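Local coordinates for uncharacterized protein (Pseudomonas aeruginosa PAO1, PDB 4R1D), which is probably a lipase-like alpha/beta hydrolase secreted as a type VI effector, binds calcium, and forms a complex with the protein that blocks it, at residues Q45-V51 against R199-W205; D156-S160 against L194-S198. One frame throughout, in Å; residues are numbered along the deposited sequence.

Interaction 1 (Q45-V51 against R199-W205). With CA (calcium ion), chain C.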
loop_
_atom_site.group_PDB
_atom_site.type_symbol
_atom_site.label_atom_id
_atom_site.label_comp_id
_atom_site.label_asym_id
_atom_site.label_seq_id
_atom_site.Cartn_x
_atom_site.Cartn_y
_atom_site.Cartn_z
ATOM N N GLN A 45 -5.236 35.323 18.863
ATOM C CA GLN A 45 -5.648 34.237 17.980
ATOM C C GLN A 45 -6.500 34.802 16.841
ATOM O O GLN A 45 -6.888 35.973 16.888
ATOM C CB GLN A 45 -6.413 33.172 18.773
ATOM C CG GLN A 45 -7.752 33.645 19.301
ATOM C CD GLN A 45 -7.897 33.420 20.789
ATOM O OE1 GLN A 45 -8.409 34.279 21.510
ATOM N NE2 GLN A 45 -7.447 32.260 21.261
ATOM N N THR A 46 -6.802 33.993 15.823
ATOM C CA THR A 46 -6.448 32.574 15.774
ATOM C C THR A 46 -4.951 32.327 15.578
ATOM O O THR A 46 -4.280 33.035 14.826
ATOM C CB THR A 46 -7.237 31.836 14.656
ATOM O OG1 THR A 46 -8.625 32.184 14.732
ATOM C CG2 THR A 46 -7.089 30.321 14.788
ATOM N N ALA A 47 -4.436 31.323 16.280
ATOM C CA ALA A 47 -3.072 30.855 16.086
ATOM C C ALA A 47 -3.124 29.364 15.785
ATOM O O ALA A 47 -2.908 28.535 16.675
ATOM C CB ALA A 47 -2.238 31.121 17.321
ATOM N N PRO A 48 -3.448 29.014 14.531
ATOM C CA PRO A 48 -3.615 27.603 14.178
ATOM C C PRO A 48 -2.299 26.855 14.231
ATOM O O PRO A 48 -1.260 27.402 13.859
ATOM C CB PRO A 48 -4.147 27.661 12.741
ATOM C CG PRO A 48 -3.699 28.987 12.228
ATOM C CD PRO A 48 -3.733 29.909 13.398
ATOM N N LEU A 49 -2.352 25.610 14.702
ATOM C CA LEU A 49 -1.175 24.757 14.787
ATOM C C LEU A 49 -1.597 23.376 14.295
ATOM O O LEU A 49 -2.093 22.561 15.073
ATOM C CB LEU A 49 -0.673 24.682 16.237
ATOM C CG LEU A 49 0.695 24.041 16.477
ATOM C CD1 LEU A 49 1.677 24.566 15.471
ATOM C CD2 LEU A 49 1.207 24.301 17.904
ATOM N N PRO A 50 -1.432 23.112 12.990
ATOM C CA PRO A 50 -1.939 21.836 12.479
ATOM C C PRO A 50 -1.163 20.631 12.995
ATOM O O PRO A 50 0.057 20.663 13.058
ATOM C CB PRO A 50 -1.761 21.964 10.953
ATOM C CG PRO A 50 -1.701 23.422 10.697
ATOM C CD PRO A 50 -0.962 23.986 11.905
ATOM N N VAL A 51 -1.900 19.588 13.357
ATOM C CA VAL A 51 -1.327 18.297 13.701
ATOM C C VAL A 51 -1.565 17.373 12.511
ATOM O O VAL A 51 -2.706 17.115 12.160
ATOM C CB VAL A 51 -1.986 17.729 14.962
ATOM C CG1 VAL A 51 -1.489 16.315 15.249
ATOM C CG2 VAL A 51 -1.693 18.659 16.158
ATOM N N ARG A 199 -3.093 28.534 23.965
ATOM C CA ARG A 199 -3.167 29.721 23.128
ATOM C C ARG A 199 -3.285 29.377 21.652
ATOM O O ARG A 199 -3.589 30.244 20.832
ATOM C CB ARG A 199 -1.974 30.635 23.399
ATOM C CG ARG A 199 -1.945 31.086 24.856
ATOM C CD ARG A 199 -0.974 32.223 25.087
ATOM N NE ARG A 199 0.133 31.853 25.968
ATOM C CZ ARG A 199 0.177 32.101 27.275
ATOM N NH1 ARG A 199 -0.832 32.722 27.877
ATOM N NH2 ARG A 199 1.236 31.723 27.984
ATOM N N TYR A 200 -3.068 28.105 21.320
ATOM C CA TYR A 200 -3.103 27.659 19.925
ATOM C C TYR A 200 -4.358 26.862 19.596
ATOM O O TYR A 200 -4.930 26.221 20.467
ATOM C CB TYR A 200 -1.878 26.806 19.609
ATOM C CG TYR A 200 -0.585 27.556 19.728
ATOM C CD1 TYR A 200 -0.039 28.219 18.636
ATOM C CD2 TYR A 200 0.085 27.617 20.940
ATOM C CE1 TYR A 200 1.152 28.915 18.748
ATOM C CE2 TYR A 200 1.270 28.306 21.059
ATOM C CZ TYR A 200 1.796 28.954 19.965
ATOM O OH TYR A 200 2.979 29.637 20.100
ATOM N N GLN A 201 -4.790 26.918 18.337
ATOM C CA GLN A 201 -5.898 26.082 17.883
ATOM C C GLN A 201 -5.354 24.897 17.093
ATOM O O GLN A 201 -4.832 25.057 15.983
ATOM C CB GLN A 201 -6.887 26.881 17.025
ATOM C CG GLN A 201 -7.601 28.008 17.770
ATOM C CD GLN A 201 -6.721 29.231 17.985
ATOM O OE1 GLN A 201 -5.706 29.401 17.315
ATOM N NE2 GLN A 201 -7.109 30.087 18.925
ATOM N N PHE A 202 -5.459 23.705 17.671
ATOM C CA PHE A 202 -4.942 22.514 17.019
ATOM C C PHE A 202 -6.057 21.916 16.185
ATOM O O PHE A 202 -7.200 21.883 16.618
ATOM C CB PHE A 202 -4.481 21.492 18.052
ATOM C CG PHE A 202 -3.399 21.995 18.966
ATOM C CD1 PHE A 202 -2.063 21.747 18.682
ATOM C CD2 PHE A 202 -3.714 22.719 20.109
ATOM C CE1 PHE A 202 -1.063 22.206 19.525
ATOM C CE2 PHE A 202 -2.713 23.185 20.956
ATOM C CZ PHE A 202 -1.392 22.922 20.666
ATOM N N ASP A 203 -5.720 21.459 14.987
ATOM C CA ASP A 203 -6.643 20.709 14.134
ATOM C C ASP A 203 -5.882 19.506 13.581
ATOM O O ASP A 203 -4.752 19.657 13.113
ATOM C CB ASP A 203 -7.078 21.550 12.936
ATOM C CG ASP A 203 -8.077 22.638 13.292
ATOM O OD1 ASP A 203 -8.836 22.487 14.270
ATOM O OD2 ASP A 203 -8.123 23.645 12.553
ATOM N N VAL A 204 -6.498 18.331 13.615
ATOM C CA VAL A 204 -5.829 17.122 13.120
ATOM C C VAL A 204 -6.185 16.866 11.658
ATOM O O VAL A 204 -7.359 16.705 11.325
ATOM C CB VAL A 204 -6.236 15.885 13.931
ATOM C CG1 VAL A 204 -5.508 14.639 13.408
ATOM C CG2 VAL A 204 -5.936 16.098 15.439
ATOM N N TRP A 205 -5.162 16.807 10.806
ATOM C CA TRP A 205 -5.330 16.523 9.385
ATOM C C TRP A 205 -4.691 15.171 9.113
ATOM O O TRP A 205 -3.712 14.813 9.755
ATOM C CB TRP A 205 -4.639 17.594 8.541
ATOM C CG TRP A 205 -5.288 18.933 8.672
ATOM C CD1 TRP A 205 -5.179 19.793 9.727
ATOM C CD2 TRP A 205 -6.148 19.571 7.716
ATOM N NE1 TRP A 205 -5.913 20.934 9.482
ATOM C CE2 TRP A 205 -6.525 20.816 8.260
ATOM C CE3 TRP A 205 -6.637 19.206 6.455
ATOM C CZ2 TRP A 205 -7.361 21.707 7.583
ATOM C CZ3 TRP A 205 -7.471 20.090 5.783
ATOM C CH2 TRP A 205 -7.831 21.324 6.355
HETATM CA CA CA C . -9.582 21.710 16.491
HETATM O O HOH W 1 -11.855 21.952 15.308
HETATM O O HOH W 2 -9.949 24.309 16.755
#
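Leu-49 is the main knob here: its CD2 lies over one face of the Tyr-200 ring, 4.1 Å from CG of Tyr-200, and comes to 3.5 Å from CE1 of Phe-202. With CG anti to the backbone N (chi1 -169°), the leucine runs side by side with Phe-202 and drops into the hollow between the two rings. Helix 542-556 covers this face, Thr-556 touching all three side chains. One step on, Val-51 fills the next dip, its CG2 at the edge of the Phe-202 ring, 4.0 Å from CD1. On the other face, that of Pro-48 and Pro-50, Pro-50 CB meets Trp-205 CD1 at 4.2 Å. Tyr-234 of helix 215-238 packs on both prolines from that face, its hydroxyl bonded to both Asp-203 OD2 and Trp-205 NE1.

The knobs are held in register by a parallel ladder between two neighbouring strands of the central alpha/beta hydrolase sheet. Leu-49 N gives a hydrogen bond to Gln-201 O (2.8 Å), and at the far end Trp-205 N meets Val-51 O at 2.8 Å. Pro-48 and Pro-50 have no N-H to donate toward the next strand, 250-255, but Pro-50 O still accepts a backbone hydrogen bond from Ile-251 there.

The 201-206 strand is outermost, and a calcium ion uses its outer side: Phe-202 O binds at 2.4 Å and Asp-203 OD1 at 2.5 Å, with two waters, Glu-152 and Asp-156 completing the site. The strand is apolar on the Leu-49 and Phe-202 face, while its outer side offers a carbonyl and a carboxylate to the metal, whose charge probably offsets that of the carboxylates.

Interaction 2 (D156-S160 against L194-S198). With CA (calcium ion), chain C.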
loop_
_atom_site.group_PDB
_atom_site.type_symbol
_atom_site.label_atom_id
_atom_site.label_comp_id
_atom_site.label_asym_id
_atom_site.label_seq_id
_atom_site.Cartn_x
_atom_site.Cartn_y
_atom_site.Cartn_z
ATOM N N ASP A 156 -8.489 20.755 21.770
ATOM C CA ASP A 156 -9.476 21.829 21.672
ATOM C C ASP A 156 -10.028 22.187 23.052
ATOM O O ASP A 156 -10.818 23.121 23.193
ATOM C CB ASP A 156 -10.645 21.411 20.766
ATOM C CG ASP A 156 -10.299 21.475 19.291
ATOM O OD1 ASP A 156 -9.210 21.996 18.962
ATOM O OD2 ASP A 156 -11.121 21.010 18.449
ATOM N N ASN A 157 -9.610 21.441 24.068
ATOM C CA ASN A 157 -10.131 21.618 25.414
ATOM C C ASN A 157 -9.054 21.508 26.491
ATOM O O ASN A 157 -9.127 20.629 27.341
ATOM C CB ASN A 157 -11.239 20.598 25.677
ATOM C CG ASN A 157 -12.484 20.873 24.846
ATOM O OD1 ASN A 157 -13.293 21.740 25.192
ATOM N ND2 ASN A 157 -12.634 20.155 23.732
ATOM N N ILE A 158 -8.068 22.402 26.452
ATOM C CA ILE A 158 -6.970 22.355 27.424
ATOM C C ILE A 158 -7.264 23.235 28.629
ATOM O O ILE A 158 -7.215 22.781 29.777
ATOM C CB ILE A 158 -5.620 22.780 26.797
ATOM C CG1 ILE A 158 -5.393 22.043 25.478
ATOM C CG2 ILE A 158 -4.466 22.510 27.770
ATOM C CD1 ILE A 158 -4.026 22.308 24.824
ATOM N N VAL A 159 -7.575 24.495 28.355
ATOM C CA VAL A 159 -7.918 25.444 29.398
ATOM C C VAL A 159 -9.258 26.062 29.059
ATOM O O VAL A 159 -9.478 26.488 27.929
ATOM C CB VAL A 159 -6.875 26.572 29.505
ATOM C CG1 VAL A 159 -7.369 27.665 30.458
ATOM C CG2 VAL A 159 -5.538 26.012 29.968
ATOM N N SER A 160 -10.155 26.114 30.036
ATOM C CA SER A 160 -11.383 26.890 29.884
ATOM C C SER A 160 -11.659 27.645 31.177
ATOM O O SER A 160 -11.523 27.085 32.263
ATOM C CB SER A 160 -12.564 25.971 29.539
ATOM O OG SER A 160 -13.765 26.716 29.482
ATOM N N LEU A 194 0.785 24.021 29.650
ATOM C CA LEU A 194 -0.588 23.864 29.182
ATOM C C LEU A 194 -1.235 25.217 28.898
ATOM O O LEU A 194 -1.983 25.374 27.938
ATOM C CB LEU A 194 -1.423 23.076 30.192
ATOM C CG LEU A 194 -0.953 21.624 30.364
ATOM C CD1 LEU A 194 -1.583 20.976 31.572
ATOM C CD2 LEU A 194 -1.240 20.820 29.092
ATOM N N LEU A 195 -0.963 26.203 29.737
ATOM C CA LEU A 195 -1.530 27.517 29.474
ATOM C C LEU A 195 -0.993 28.039 28.150
ATOM O O LEU A 195 -1.735 28.566 27.321
ATOM C CB LEU A 195 -1.192 28.490 30.610
ATOM C CG LEU A 195 -1.766 29.907 30.503
ATOM C CD1 LEU A 195 -3.282 29.890 30.321
ATOM C CD2 LEU A 195 -1.389 30.700 31.756
ATOM N N ARG A 196 0.304 27.871 27.942
ATOM C CA ARG A 196 0.913 28.289 26.699
ATOM C C ARG A 196 0.280 27.540 25.530
ATOM O O ARG A 196 -0.032 28.127 24.502
ATOM C CB ARG A 196 2.413 28.024 26.719
ATOM C CG ARG A 196 3.070 28.228 25.369
ATOM C CD ARG A 196 2.917 29.667 24.891
ATOM N NE ARG A 196 4.184 30.350 24.619
ATOM C CZ ARG A 196 5.384 29.979 25.067
ATOM N NH1 ARG A 196 5.530 28.913 25.846
ATOM N NH2 ARG A 196 6.450 30.694 24.739
ATOM N N ALA A 197 0.112 26.235 25.685
ATOM C CA ALA A 197 -0.385 25.432 24.577
ATOM C C ALA A 197 -1.818 25.825 24.245
ATOM O O ALA A 197 -2.231 25.774 23.087
ATOM C CB ALA A 197 -0.281 23.950 24.902
ATOM N N SER A 198 -2.573 26.235 25.263
ATOM C CA SER A 198 -3.985 26.569 25.079
ATOM C C SER A 198 -4.178 27.822 24.228
ATOM O O SER A 198 -5.288 28.137 23.816
ATOM C CB SER A 198 -4.690 26.747 26.424
ATOM O OG SER A 198 -4.343 27.986 27.029
HETATM CA CA CA C . -9.582 21.710 16.491
HETATM O O HOH W 1 -11.855 21.952 15.308
HETATM O O HOH W 2 -9.949 24.309 16.755
#
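Ile-158 and Val-159 turn their side chains onto the last part of helix 191-197, and Ile-158 is the one to trace. Its CB sits 4.1 Å from CB of Ser-198. There the side chain forks. CG2 reaches back along the helix to Leu-194, meeting both its carbonyl O at 3.8 Å and its CD2 at 3.9 Å, and the two side chains run at a slant to each other. The other branch passes through CG1 and stretches straight out (chi2 -175°) to put the tip, CD1, 4.1 Å from CB of Ala-197. Ile-553 of helix 542-556 packs on Ile-158, Leu-194 and Ala-197 alike, closing over the branched side chain.

In the fold, this is where the small antiparallel hairpin of strands 159-160 and 163-164 leans on the helix that leads into strand 201-206, the outermost strand of the alpha/beta hydrolase sheet. Leu-164 of the hairpin's second strand touches Val-159 and Leu-194 as well.

Val-159 meets the helix through CG2, which rests 3.7 Å from CB of Ser-198. The serine hydroxyl looks back up the helix: OG, lying between the backbone N and the carbonyl carbon (chi1 75°), donates a hydrogen bond of 2.7 Å to O of Leu-195. That bond probably holds the rotation of the hydroxyl; CB, placed by the backbone, and OG both lie against Val-159. Two residues before Ile-158, Asp-156 faces elsewhere, its carboxylate gripping the calcium ion with both oxygens, OD1 at 2.5 Å and OD2 at 2.6 Å.

From the N terminus, the chain enters the central sheet through 45-51, then makes a long excursion before 199-205 returns beside it; interaction 1 closes that loop of 147 residues. Interaction 2 lies wholly within the excursion, closing a shorter loop of 33 residues between 156-160 and 194-198, so the two contacts nest and do not cross. Helix 191-197 runs almost directly into strand 201-206. The centres of interactions 1 and 2 lie about 11 Å apart. They meet at Phe-202, whose ring packs against Ala-197 and Ile-158, and at the calcium ion, which joins the excursion, through Asp-156 and Glu-152, to the edge strand, through Phe-202 and Asp-203.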